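Side-chain contacts in uncharacterized HTH-type transcriptional regulator SAR2349 (Staphylococcus aureus, PDB 4EM2), which probably binds DNA as a MarR-family transcriptional regulator with a helix-turn-helix fold, and binds salicylate at several sites: residues 88-92 / 93-97; 133-136 / 137-141; 150-154 / 155-159; 100-104 / 105-109. All coordinates share one frame; numbering follows the deposited sequence.

Contact 1. Residues 88-92 / 93-97. With SAL (2-hydroxybenzoic acid), chain E.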
loop_
_atom_site.group_PDB
_atom_site.type_symbol
_atom_site.label_atom_id
_atom_site.label_comp_id
_atom_site.label_asym_id
_atom_site.label_seq_id
_atom_site.Cartn_x
_atom_site.Cartn_y
_atom_site.Cartn_z
ATOM N N ARG A 88 -4.763 -3.021 7.608
ATOM C CA ARG A 88 -3.388 -3.226 7.165
ATOM C C ARG A 88 -2.764 -4.466 7.796
ATOM O O ARG A 88 -1.747 -5.011 7.313
ATOM C CB ARG A 88 -2.545 -2.004 7.519
ATOM C CG ARG A 88 -2.914 -0.724 6.750
ATOM C CD ARG A 88 -2.222 -0.683 5.391
ATOM N NE ARG A 88 -2.931 -1.422 4.368
ATOM C CZ ARG A 88 -2.374 -2.254 3.495
ATOM N NH1 ARG A 88 -1.066 -2.496 3.505
ATOM N NH2 ARG A 88 -3.158 -2.804 2.571
ATOM N N ALA A 89 -3.382 -4.917 8.875
ATOM C CA ALA A 89 -2.869 -6.096 9.587
ATOM C C ALA A 89 -1.462 -5.807 10.111
ATOM O O ALA A 89 -0.536 -6.582 9.893
ATOM C CB ALA A 89 -2.857 -7.352 8.641
ATOM N N ILE A 90 -1.279 -4.667 10.772
ATOM C CA ILE A 90 0.037 -4.380 11.360
ATOM C C ILE A 90 -0.254 -4.156 12.824
ATOM O O ILE A 90 -1.436 -4.100 13.202
ATOM C CB ILE A 90 0.699 -3.115 10.769
ATOM C CG1 ILE A 90 -0.293 -1.951 10.792
ATOM C CG2 ILE A 90 1.156 -3.402 9.318
ATOM C CD1 ILE A 90 0.318 -0.639 10.387
ATOM N N GLU A 91 0.791 -4.045 13.646
ATOM C CA GLU A 91 0.589 -3.824 15.081
ATOM C C GLU A 91 0.582 -2.346 15.396
ATOM O O GLU A 91 1.368 -1.576 14.836
ATOM C CB GLU A 91 1.666 -4.542 15.917
ATOM C CG GLU A 91 1.320 -6.005 16.312
ATOM C CD GLU A 91 0.198 -6.081 17.358
ATOM O OE1 GLU A 91 0.356 -5.455 18.450
ATOM O OE2 GLU A 91 -0.831 -6.764 17.092
ATOM N N LYS A 92 -0.325 -1.977 16.305
ATOM C CA LYS A 92 -0.526 -0.595 16.763
ATOM C C LYS A 92 0.744 0.252 16.831
ATOM O O LYS A 92 0.743 1.382 16.357
ATOM C CB LYS A 92 -1.236 -0.602 18.123
ATOM C CG LYS A 92 -2.516 -1.449 18.127
ATOM C CD LYS A 92 -3.462 -1.160 19.315
ATOM C CE LYS A 92 -4.030 0.260 19.225
ATOM N NZ LYS A 92 -4.537 0.475 17.845
ATOM N N PRO A 93 1.835 -0.284 17.421
ATOM C CA PRO A 93 3.121 0.411 17.550
ATOM C C PRO A 93 3.686 0.789 16.183
ATOM O O PRO A 93 4.271 1.871 15.999
ATOM C CB PRO A 93 3.999 -0.618 18.264
ATOM C CG PRO A 93 3.020 -1.332 19.151
ATOM C CD PRO A 93 1.864 -1.554 18.177
ATOM N N THR A 94 3.534 -0.129 15.233
ATOM C CA THR A 94 4.005 0.098 13.880
ATOM C C THR A 94 3.129 1.155 13.219
ATOM O O THR A 94 3.610 2.075 12.621
ATOM C CB THR A 94 3.892 -1.139 13.067
ATOM O OG1 THR A 94 4.387 -2.232 13.836
ATOM C CG2 THR A 94 4.724 -0.996 11.771
ATOM N N ALA A 95 1.830 0.999 13.333
ATOM C CA ALA A 95 0.923 1.974 12.760
ATOM C C ALA A 95 1.110 3.375 13.410
ATOM O O ALA A 95 1.175 4.408 12.717
ATOM C CB ALA A 95 -0.498 1.461 12.926
ATOM N N ARG A 96 1.233 3.409 14.741
ATOM C CA ARG A 96 1.398 4.672 15.464
ATOM C C ARG A 96 2.625 5.383 14.969
ATOM O O ARG A 96 2.576 6.567 14.632
ATOM C CB ARG A 96 1.517 4.435 16.983
ATOM C CG ARG A 96 0.992 5.583 17.883
ATOM C CD ARG A 96 0.846 5.162 19.382
ATOM N NE ARG A 96 0.119 3.878 19.577
ATOM C CZ ARG A 96 -1.186 3.736 19.888
ATOM N NH1 ARG A 96 -1.967 4.819 20.070
ATOM N NH2 ARG A 96 -1.716 2.500 19.983
ATOM N N LYS A 97 3.734 4.666 14.914
ATOM C CA LYS A 97 4.990 5.257 14.444
ATOM C C LYS A 97 4.954 5.822 13.006
ATOM O O LYS A 97 5.508 6.865 12.716
ATOM C CB LYS A 97 6.118 4.221 14.542
ATOM C CG LYS A 97 7.413 4.698 13.897
ATOM C CD LYS A 97 8.643 3.975 14.439
ATOM C CE LYS A 97 9.937 4.457 13.773
ATOM N NZ LYS A 97 10.229 3.866 12.395
HETATM C "C1'" SAL E . 1.470 -1.797 5.662
HETATM O "O1'" SAL E . 1.483 -2.741 4.864
HETATM O "O2'" SAL E . 0.322 -1.103 5.827
HETATM C C1 SAL E . 2.684 -1.439 6.476
HETATM C C2 SAL E . 3.760 -2.388 6.645
HETATM C C3 SAL E . 4.892 -2.007 7.438
HETATM C C4 SAL E . 4.959 -0.714 8.047
HETATM C C5 SAL E . 3.894 0.223 7.875
HETATM C C6 SAL E . 2.773 -0.133 7.099
HETATM O O2 SAL E . 3.703 -3.670 6.052
HETATM O O HOH W 1 2.929 -4.762 12.741
#
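Ile90 drives its CD1 unusually hard against Ala95, reaching CB at 3.4 Å, tighter than ordinary carbon packing, just where the chain turns into helix 92-104 of the MarR-type helix-turn-helix domain. Its CG1 stands between the backbone N and the carbonyl carbon (chi1 50°), which swings CD1 across to Ala95 while CG2 stays on the side of a bound salicylate. That CG2 meets the ligand ring at C1, 3.8 Å away, and Thr94 CG2 approaches the same ring at C4, so the two residues line part of one pocket. Arg88 brings its guanidinium to the carboxylate edge-on, the carboxylate carbon lying in the guanidinium plane; NH1 makes a weak bond to O1' of the salicylate, while a second bond to O2' is doubtful because that oxygen sits too close to the arginine's own CD. Leu68 and Ile69 of helix 64-76 pack against this arginine. Helix 81-88 ends in a Schellman motif with Ala89, at positive phi, as its C-prime residue.

The first turn of the next helix is gripped by backbone bonds: Glu91 O takes the N-H of Ala95 at 3.0 Å, and Lys92 O that of Arg96. A water bonds to Thr94 OG1; its link to Glu91 N is modelled too short to be sure. Arg96 borders a second salicylate and makes a long, weak ion pair with a sulfate. Lys92 lies near it, NZ and NH2 4.1 Å apart; Lys92 CE makes the touch, 3.3 Å from Arg96 NH2 at the edge of the guanidinium.

Contact 2. Residues 133-136 / 137-141. With SAL (2-hydroxybenzoic acid), chain C.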
loop_
_atom_site.group_PDB
_atom_site.type_symbol
_atom_site.label_atom_id
_atom_site.label_comp_id
_atom_site.label_asym_id
_atom_site.label_seq_id
_atom_site.Cartn_x
_atom_site.Cartn_y
_atom_site.Cartn_z
ATOM N N GLU A 133 -2.107 11.615 -5.521
ATOM C CA GLU A 133 -2.482 11.578 -6.922
ATOM C C GLU A 133 -1.275 11.393 -7.799
ATOM O O GLU A 133 -1.335 10.659 -8.800
ATOM C CB GLU A 133 -3.205 12.857 -7.339
ATOM C CG GLU A 133 -4.591 12.996 -6.710
ATOM C CD GLU A 133 -5.168 14.408 -6.913
ATOM O OE1 GLU A 133 -4.895 15.019 -8.009
ATOM O OE2 GLU A 133 -5.869 14.877 -5.973
ATOM N N ILE A 134 -0.156 11.993 -7.423
ATOM C CA ILE A 134 1.024 11.841 -8.258
ATOM C C ILE A 134 1.614 10.407 -8.233
ATOM O O ILE A 134 1.980 9.839 -9.272
ATOM C CB ILE A 134 2.121 12.796 -7.859
ATOM C CG1 ILE A 134 1.755 14.202 -8.295
ATOM C CG2 ILE A 134 3.426 12.398 -8.533
ATOM C CD1 ILE A 134 2.537 15.253 -7.480
ATOM N N VAL A 135 1.752 9.847 -7.037
ATOM C CA VAL A 135 2.280 8.484 -6.934
ATOM C C VAL A 135 1.355 7.518 -7.639
ATOM O O VAL A 135 1.780 6.702 -8.419
ATOM C CB VAL A 135 2.405 8.056 -5.433
ATOM C CG1 VAL A 135 2.564 6.493 -5.314
ATOM C CG2 VAL A 135 3.626 8.790 -4.785
ATOM N N CYS A 136 0.065 7.643 -7.373
ATOM C CA CYS A 136 -0.891 6.738 -7.917
ATOM C C CYS A 136 -0.850 6.674 -9.453
ATOM O O CYS A 136 -0.829 5.592 -10.059
ATOM C CB CYS A 136 -2.249 7.123 -7.331
ATOM S SG CYS A 136 -3.606 6.256 -8.054
ATOM N N LEU A 137 -0.801 7.837 -10.090
ATOM C CA LEU A 137 -0.714 7.883 -11.530
ATOM C C LEU A 137 0.639 7.295 -12.006
ATOM O O LEU A 137 0.658 6.501 -12.936
ATOM C CB LEU A 137 -0.865 9.343 -12.015
ATOM C CG LEU A 137 -0.931 9.495 -13.534
ATOM C CD1 LEU A 137 -2.162 8.783 -14.068
ATOM C CD2 LEU A 137 -0.962 11.021 -13.903
ATOM N N ASP A 138 1.764 7.667 -11.408
ATOM C CA ASP A 138 3.039 7.061 -11.837
ATOM C C ASP A 138 3.016 5.515 -11.737
ATOM O O ASP A 138 3.525 4.792 -12.602
ATOM C CB ASP A 138 4.222 7.532 -10.968
ATOM C CG ASP A 138 4.760 8.896 -11.390
ATOM O OD1 ASP A 138 5.626 9.440 -10.660
ATOM O OD2 ASP A 138 4.312 9.432 -12.438
ATOM N N VAL A 139 2.486 5.016 -10.640
ATOM C CA VAL A 139 2.414 3.573 -10.452
ATOM C C VAL A 139 1.541 2.966 -11.552
ATOM O O VAL A 139 1.907 1.961 -12.161
ATOM C CB VAL A 139 1.802 3.257 -9.059
ATOM C CG1 VAL A 139 1.362 1.728 -8.975
ATOM C CG2 VAL A 139 2.885 3.592 -7.959
ATOM N N GLN A 140 0.405 3.592 -11.832
ATOM C CA GLN A 140 -0.508 3.075 -12.856
ATOM C C GLN A 140 0.152 3.021 -14.221
ATOM O O GLN A 140 -0.043 2.056 -14.975
ATOM C CB GLN A 140 -1.740 3.954 -12.987
ATOM C CG GLN A 140 -2.842 3.635 -12.027
ATOM C CD GLN A 140 -3.814 4.819 -11.844
ATOM O OE1 GLN A 140 -4.800 4.730 -11.112
ATOM N NE2 GLN A 140 -3.503 5.934 -12.475
ATOM N N LYS A 141 0.897 4.077 -14.555
ATOM C CA LYS A 141 1.567 4.125 -15.840
ATOM C C LYS A 141 2.698 3.105 -15.864
ATOM O O LYS A 141 2.892 2.469 -16.899
ATOM C CB LYS A 141 2.142 5.526 -16.137
ATOM C CG LYS A 141 1.083 6.628 -16.348
ATOM C CD LYS A 141 1.699 7.978 -16.927
ATOM C CE LYS A 141 2.803 8.659 -16.048
ATOM N NZ LYS A 141 2.352 9.633 -14.899
HETATM C "C1'" SAL C . 1.221 -0.454 -6.011
HETATM O "O1'" SAL C . 0.065 -0.203 -5.795
HETATM O "O2'" SAL C . 1.557 -1.563 -6.653
HETATM C C1 SAL C . 2.251 0.489 -5.599
HETATM C C2 SAL C . 1.861 1.695 -4.945
HETATM C C3 SAL C . 2.868 2.622 -4.559
HETATM C C4 SAL C . 4.242 2.352 -4.811
HETATM C C5 SAL C . 4.619 1.140 -5.457
HETATM C C6 SAL C . 3.626 0.209 -5.852
HETATM O O2 SAL C . 0.507 1.942 -4.697
HETATM O O HOH W 2 2.089 11.462 -11.657
#
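Val135 and Val139 make an i to i+4 contact along one face of helix 126-148, the long helix that follows the two-stranded sheet of this MarR-type protein, and that face borders a bound salicylate. The two side chains run alongside each other and point the same way, Val135 CG1 meeting Val139 CG2 at 3.9 Å. Both reach the same carbon of the ligand ring: Val139 CG2 comes within 3.5 Å of C3, with Val135 CG1 a little farther off. The second branch of Val139, CG1, is anti to the backbone N (chi1 165°) and is thereby carried along the ligand to C1 and the carboxylate carbon C1'. The valines thus offer the salicylate an apolar wall, while Tyr49 OH supplies a hydrogen bond to it.

Beneath them the backbone is regular helix. Val139 N bonds to Val135 O at 2.9 Å. One residue earlier, Asp138 N bonds to Ile134 O, and a water adds a second link there, donating to Ile134 O and to Asp138 OD2. The same carboxylate oxygen receives Lys141 NZ in a salt bridge of 3.2 Å, met nearly along its C-O axis, so water and lysine together help fix the rotation of the aspartate. Gln140, extended beyond CG, runs back along the preceding turn, its OE1 lying 3.6 Å from Cys136 SG.

Across from this face runs helix 46-59: Val135 packs on Leu57, Val139 on Tyr49 and Ile56, and Asp138 on Ile56, seating helix 126-148 against it.

Contact 3. Residues 150-154 / 155-159. With SO4 (sulfate ion), chain G.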
loop_
_atom_site.group_PDB
_atom_site.type_symbol
_atom_site.label_atom_id
_atom_site.label_comp_id
_atom_site.label_asym_id
_atom_site.label_seq_id
_atom_site.Cartn_x
_atom_site.Cartn_y
_atom_site.Cartn_z
ATOM N N THR A 150 5.049 -7.298 -22.336
ATOM C CA THR A 150 4.822 -8.736 -22.302
ATOM C C THR A 150 3.725 -9.115 -23.301
ATOM O O THR A 150 3.085 -8.242 -23.909
ATOM C CB THR A 150 4.321 -9.227 -20.915
ATOM O OG1 THR A 150 2.961 -8.806 -20.747
ATOM C CG2 THR A 150 5.187 -8.722 -19.802
ATOM N N ASN A 151 3.491 -10.422 -23.429
ATOM C CA ASN A 151 2.464 -10.930 -24.336
ATOM C C ASN A 151 1.168 -11.163 -23.595
ATOM O O ASN A 151 0.255 -11.807 -24.122
ATOM C CB ASN A 151 2.920 -12.239 -25.010
ATOM C CG ASN A 151 4.129 -12.034 -25.937
ATOM O OD1 ASN A 151 4.159 -11.076 -26.732
ATOM N ND2 ASN A 151 5.123 -12.927 -25.849
ATOM N N ILE A 152 1.071 -10.633 -22.378
ATOM C CA ILE A 152 -0.132 -10.833 -21.601
ATOM C C ILE A 152 -1.352 -10.115 -22.161
ATOM O O ILE A 152 -1.315 -8.942 -22.496
ATOM C CB ILE A 152 0.082 -10.419 -20.141
ATOM C CG1 ILE A 152 1.145 -11.310 -19.520
ATOM C CG2 ILE A 152 -1.211 -10.537 -19.363
ATOM C CD1 ILE A 152 1.872 -10.653 -18.356
ATOM N N SER A 153 -2.445 -10.851 -22.240
ATOM C CA SER A 153 -3.683 -10.333 -22.757
ATOM C C SER A 153 -4.600 -9.894 -21.622
ATOM O O SER A 153 -4.392 -10.235 -20.454
ATOM C CB SER A 153 -4.390 -11.406 -23.564
ATOM O OG SER A 153 -5.067 -12.295 -22.687
ATOM N N GLN A 154 -5.628 -9.142 -21.988
ATOM C CA GLN A 154 -6.582 -8.659 -21.027
ATOM C C GLN A 154 -7.241 -9.856 -20.388
ATOM O O GLN A 154 -7.548 -9.852 -19.200
ATOM C CB GLN A 154 -7.640 -7.813 -21.726
ATOM C CG GLN A 154 -7.094 -6.614 -22.477
ATOM C CD GLN A 154 -6.592 -5.530 -21.554
ATOM O OE1 GLN A 154 -7.387 -4.771 -20.983
ATOM N NE2 GLN A 154 -5.263 -5.448 -21.393
ATOM N N ASP A 155 -7.466 -10.886 -21.195
ATOM C CA ASP A 155 -8.103 -12.092 -20.704
ATOM C C ASP A 155 -7.188 -12.796 -19.709
ATOM O O ASP A 155 -7.627 -13.204 -18.626
ATOM C CB ASP A 155 -8.463 -13.026 -21.869
ATOM C CG ASP A 155 -9.813 -12.675 -22.502
ATOM O OD1 ASP A 155 -10.819 -12.565 -21.752
ATOM O OD2 ASP A 155 -9.878 -12.506 -23.742
ATOM N N GLN A 156 -5.918 -12.920 -20.073
ATOM C CA GLN A 156 -4.966 -13.542 -19.177
ATOM C C GLN A 156 -4.914 -12.759 -17.858
ATOM O O GLN A 156 -4.795 -13.363 -16.785
ATOM C CB GLN A 156 -3.598 -13.595 -19.809
ATOM C CG GLN A 156 -3.455 -14.641 -20.883
ATOM C CD GLN A 156 -2.133 -14.466 -21.606
ATOM O OE1 GLN A 156 -1.837 -13.380 -22.067
ATOM N NE2 GLN A 156 -1.332 -15.526 -21.699
ATOM N N MET A 157 -5.036 -11.431 -17.924
ATOM C CA MET A 157 -5.019 -10.631 -16.710
ATOM C C MET A 157 -6.235 -10.915 -15.803
ATOM O O MET A 157 -6.069 -11.040 -14.584
ATOM C CB MET A 157 -4.953 -9.131 -17.027
ATOM C CG MET A 157 -3.603 -8.669 -17.563
ATOM S SD MET A 157 -3.338 -6.863 -17.353
ATOM C CE MET A 157 -4.130 -6.307 -18.877
ATOM N N GLN A 158 -7.447 -11.041 -16.373
ATOM C CA GLN A 158 -8.626 -11.289 -15.523
ATOM C C GLN A 158 -8.626 -12.702 -14.979
ATOM O O GLN A 158 -9.031 -12.918 -13.859
ATOM C CB GLN A 158 -9.953 -11.015 -16.257
ATOM C CG GLN A 158 -11.195 -11.192 -15.379
ATOM C CD GLN A 158 -11.436 -10.051 -14.403
ATOM O OE1 GLN A 158 -11.554 -8.893 -14.807
ATOM N NE2 GLN A 158 -11.538 -10.376 -13.104
ATOM N N GLU A 159 -8.177 -13.659 -15.785
ATOM C CA GLU A 159 -8.077 -15.046 -15.332
ATOM C C GLU A 159 -7.109 -15.090 -14.128
ATOM O O GLU A 159 -7.387 -15.748 -13.151
ATOM C CB GLU A 159 -7.505 -15.971 -16.431
ATOM C CG GLU A 159 -8.302 -15.997 -17.730
ATOM C CD GLU A 159 -9.724 -16.496 -17.528
ATOM O OE1 GLU A 159 -10.329 -16.248 -16.444
ATOM O OE2 GLU A 159 -10.257 -17.138 -18.473
HETATM S S SO4 G . -4.982 -7.685 -25.488
HETATM O O1 SO4 G . -4.697 -6.210 -25.144
HETATM O O2 SO4 G . -5.357 -7.829 -26.949
HETATM O O3 SO4 G . -6.110 -8.224 -24.648
HETATM O O4 SO4 G . -3.679 -8.474 -25.325
#
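Ser153 and Gln156 hold each other by reciprocal bonds. Gln156 N donates to Ser153 OG at 2.8 Å, a nearly straight bond with an N-H...O angle of 169°. In return the glutamine side chain reaches back, and its OE1 accepts from Ser153 N at 2.6 Å, the donor lying in the plane of the amide carbonyl. The serine hydroxyl can face the helix start because OG sits between the backbone N and the carbonyl carbon (chi1 80°), while Gln156, extended beyond CG, brings its amide oxygen back to that N-H. Together the pair makes a capping box, with Ser153 as N-cap of helix 154-174, and the box satisfies two backbone N-H groups where the loop after helix 126-148 passes into that helix. Regular helical bonding takes over at once: Met157 N bonds to Ser153 O at 2.9 Å, followed by Gln158 N to Gln154 O.

Next to the box there is an apolar touch. Ile152 lays its CG2 against Met157 CG, 3.5 Å away, the two side chains crossing at about a right angle, and the same methyl also brushes Gln156 CB. A sulfate, probably left from the crystallisation liquor, lies by the helix start. Gln154 N points to its O3 at 2.9 Å, a bond left doubtful because O3 is too close to Gln154 CG; an anion there would probably be favoured by the positive end of the helix dipole.

One step farther back, Thr150 OG1 accepts from Ile152 N at 3.1 Å, an ST turn just before the cap. The threonine hydroxyl also bonds to Val147 O, tying this turn to the end of helix 126-148.

Contact 4. Residues 100-104 / 105-109. With SAL (2-hydroxybenzoic acid), chain D.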
loop_
_atom_site.group_PDB
_atom_site.type_symbol
_atom_site.label_atom_id
_atom_site.label_comp_id
_atom_site.label_asym_id
_atom_site.label_seq_id
_atom_site.Cartn_x
_atom_site.Cartn_y
_atom_site.Cartn_z
ATOM N N LYS A 100 2.677 8.860 12.889
ATOM C CA LYS A 100 3.378 9.965 13.490
ATOM C C LYS A 100 4.278 10.623 12.453
ATOM O O LYS A 100 4.402 11.838 12.412
ATOM C CB LYS A 100 4.222 9.499 14.680
ATOM C CG LYS A 100 3.437 9.139 15.934
ATOM C CD LYS A 100 4.389 9.046 17.166
ATOM C CE LYS A 100 5.089 10.413 17.360
ATOM N NZ LYS A 100 6.575 10.372 17.507
ATOM N N ALA A 101 4.931 9.829 11.609
ATOM C CA ALA A 101 5.785 10.434 10.587
ATOM C C ALA A 101 4.907 11.126 9.536
ATOM O O ALA A 101 5.204 12.226 9.091
ATOM C CB ALA A 101 6.659 9.388 9.940
ATOM N N LEU A 102 3.821 10.490 9.115
ATOM C CA LEU A 102 2.908 11.135 8.137
ATOM C C LEU A 102 2.431 12.533 8.658
ATOM O O LEU A 102 2.434 13.529 7.895
ATOM C CB LEU A 102 1.709 10.250 7.901
ATOM C CG LEU A 102 2.087 8.986 7.063
ATOM C CD1 LEU A 102 0.885 8.041 6.996
ATOM C CD2 LEU A 102 2.564 9.461 5.657
ATOM N N ILE A 103 2.075 12.599 9.947
ATOM C CA ILE A 103 1.601 13.848 10.574
ATOM C C ILE A 103 2.726 14.830 10.562
ATOM O O ILE A 103 2.551 15.962 10.114
ATOM C CB ILE A 103 1.166 13.647 12.058
ATOM C CG1 ILE A 103 -0.095 12.794 12.126
ATOM C CG2 ILE A 103 0.798 15.027 12.712
ATOM C CD1 ILE A 103 -0.297 12.125 13.537
ATOM N N GLU A 104 3.902 14.377 11.003
ATOM C CA GLU A 104 5.068 15.245 11.053
ATOM C C GLU A 104 5.451 15.769 9.682
ATOM O O GLU A 104 5.998 16.882 9.536
ATOM C CB GLU A 104 6.243 14.488 11.668
ATOM C CG GLU A 104 7.585 15.259 11.610
ATOM C CD GLU A 104 7.544 16.606 12.357
ATOM O OE1 GLU A 104 7.040 16.664 13.524
ATOM O OE2 GLU A 104 8.029 17.607 11.778
ATOM N N ASN A 105 5.177 14.977 8.652
ATOM C CA ASN A 105 5.476 15.426 7.312
ATOM C C ASN A 105 4.340 16.258 6.710
ATOM O O ASN A 105 4.391 16.568 5.517
ATOM C CB ASN A 105 5.744 14.226 6.391
ATOM C CG ASN A 105 6.968 13.468 6.788
ATOM O OD1 ASN A 105 7.996 14.070 7.082
ATOM N ND2 ASN A 105 6.876 12.141 6.809
ATOM N N ASP A 106 3.298 16.580 7.498
ATOM C CA ASP A 106 2.206 17.400 6.929
ATOM C C ASP A 106 1.398 16.686 5.805
ATOM O O ASP A 106 0.859 17.322 4.880
ATOM C CB ASP A 106 2.845 18.680 6.385
ATOM C CG ASP A 106 1.824 19.789 6.064
ATOM O OD1 ASP A 106 0.707 19.781 6.637
ATOM O OD2 ASP A 106 2.178 20.690 5.247
ATOM N N LEU A 107 1.314 15.363 5.879
ATOM C CA LEU A 107 0.587 14.596 4.855
ATOM C C LEU A 107 -0.806 14.198 5.333
ATOM O O LEU A 107 -1.677 13.875 4.523
ATOM C CB LEU A 107 1.385 13.327 4.484
ATOM C CG LEU A 107 2.717 13.678 3.810
ATOM C CD1 LEU A 107 3.554 12.398 3.613
ATOM C CD2 LEU A 107 2.444 14.355 2.481
ATOM N N ILE A 108 -0.994 14.207 6.654
ATOM C CA ILE A 108 -2.282 13.860 7.218
ATOM C C ILE A 108 -2.556 14.728 8.421
ATOM O O ILE A 108 -1.636 15.157 9.120
ATOM C CB ILE A 108 -2.428 12.360 7.683
ATOM C CG1 ILE A 108 -1.532 12.101 8.871
ATOM C CG2 ILE A 108 -2.190 11.365 6.522
ATOM C CD1 ILE A 108 -1.791 10.673 9.538
ATOM N N THR A 109 -3.842 14.975 8.648
ATOM C CA THR A 109 -4.251 15.799 9.774
ATOM C C THR A 109 -5.100 14.958 10.732
ATOM O O THR A 109 -5.862 14.110 10.311
ATOM C CB THR A 109 -5.067 17.013 9.302
ATOM O OG1 THR A 109 -5.968 16.603 8.258
ATOM C CG2 THR A 109 -4.154 18.088 8.758
HETATM C "C1'" SAL D . -0.419 12.016 17.016
HETATM O "O1'" SAL D . 0.762 11.858 17.294
HETATM O "O2'" SAL D . -0.937 13.274 17.014
HETATM C C1 SAL D . -1.273 10.841 16.651
HETATM C C2 SAL D . -0.778 9.508 16.775
HETATM C C3 SAL D . -1.610 8.410 16.411
HETATM C C4 SAL D . -2.917 8.636 15.930
HETATM C C5 SAL D . -3.402 9.944 15.813
HETATM C C6 SAL D . -2.600 11.038 16.167
HETATM O O2 SAL D . 0.486 9.295 17.236
#
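Ile103 and Ile108 meet where helix 92-104 gives way to strand 108-110. From its CB outward, the strand isoleucine places CG1 between the backbone N and the carbonyl carbon (chi1 68°), which carries that branch back toward the helix. CG1 then touches Ile103 CG1 at 3.6 Å and Leu102 CB at 3.9 Å, and the terminal CD1 settles between the same two residues, 3.8 Å from Ile103 CG1. Past that point Ile108 also packs on Leu70 and Ile73 of helix 64-76. The far end of Ile103 faces the other way, toward a bound salicylate, where its CD1 lies 3.5 Å from the carboxylate carbon C1'; Lys100 brings its CG up to the phenol oxygen O2 of that ligand.

Beside this pair, Leu102 and Leu107 cross at about a right angle, CD2 of the first against CD1 of the second, and Leu107 goes on to pack on Leu131 of helix 126-148. What brings these side chains round is the backbone. Leu107 N bonds to Leu102 O at 2.9 Å, and Asp106 N reaches Ile103 O at 2.8 Å from well above the carbonyl plane. Those two bonds, with Asp106 at positive phi as C-prime residue, form the Schellman motif that ends the helix and leads into the two-stranded wing of a winged helix-turn-helix fold.

In the fold
Along the chain the order is contact 1, contact 4, contact 2, contact 3. Contacts 1 and 4 share helix 92-104, one at its start and the other at its end, with centres 15 Å apart. Contact 2 lies on helix 126-148, its centre about 20 Å from that of contact 4 and 25 Å from that of contact 1. Contact 3 opens the following helix, 154-174, its centre 35 Å from that of contact 1, on the opposite side of the chain's centre. Contacts 1, 2 and 4 border three bound salicylates, and Arg96 of contact 1 also lines the pocket of Lys100 and Ile103 in contact 4, consistent with, though not proof of, a ligand-responsive regulator.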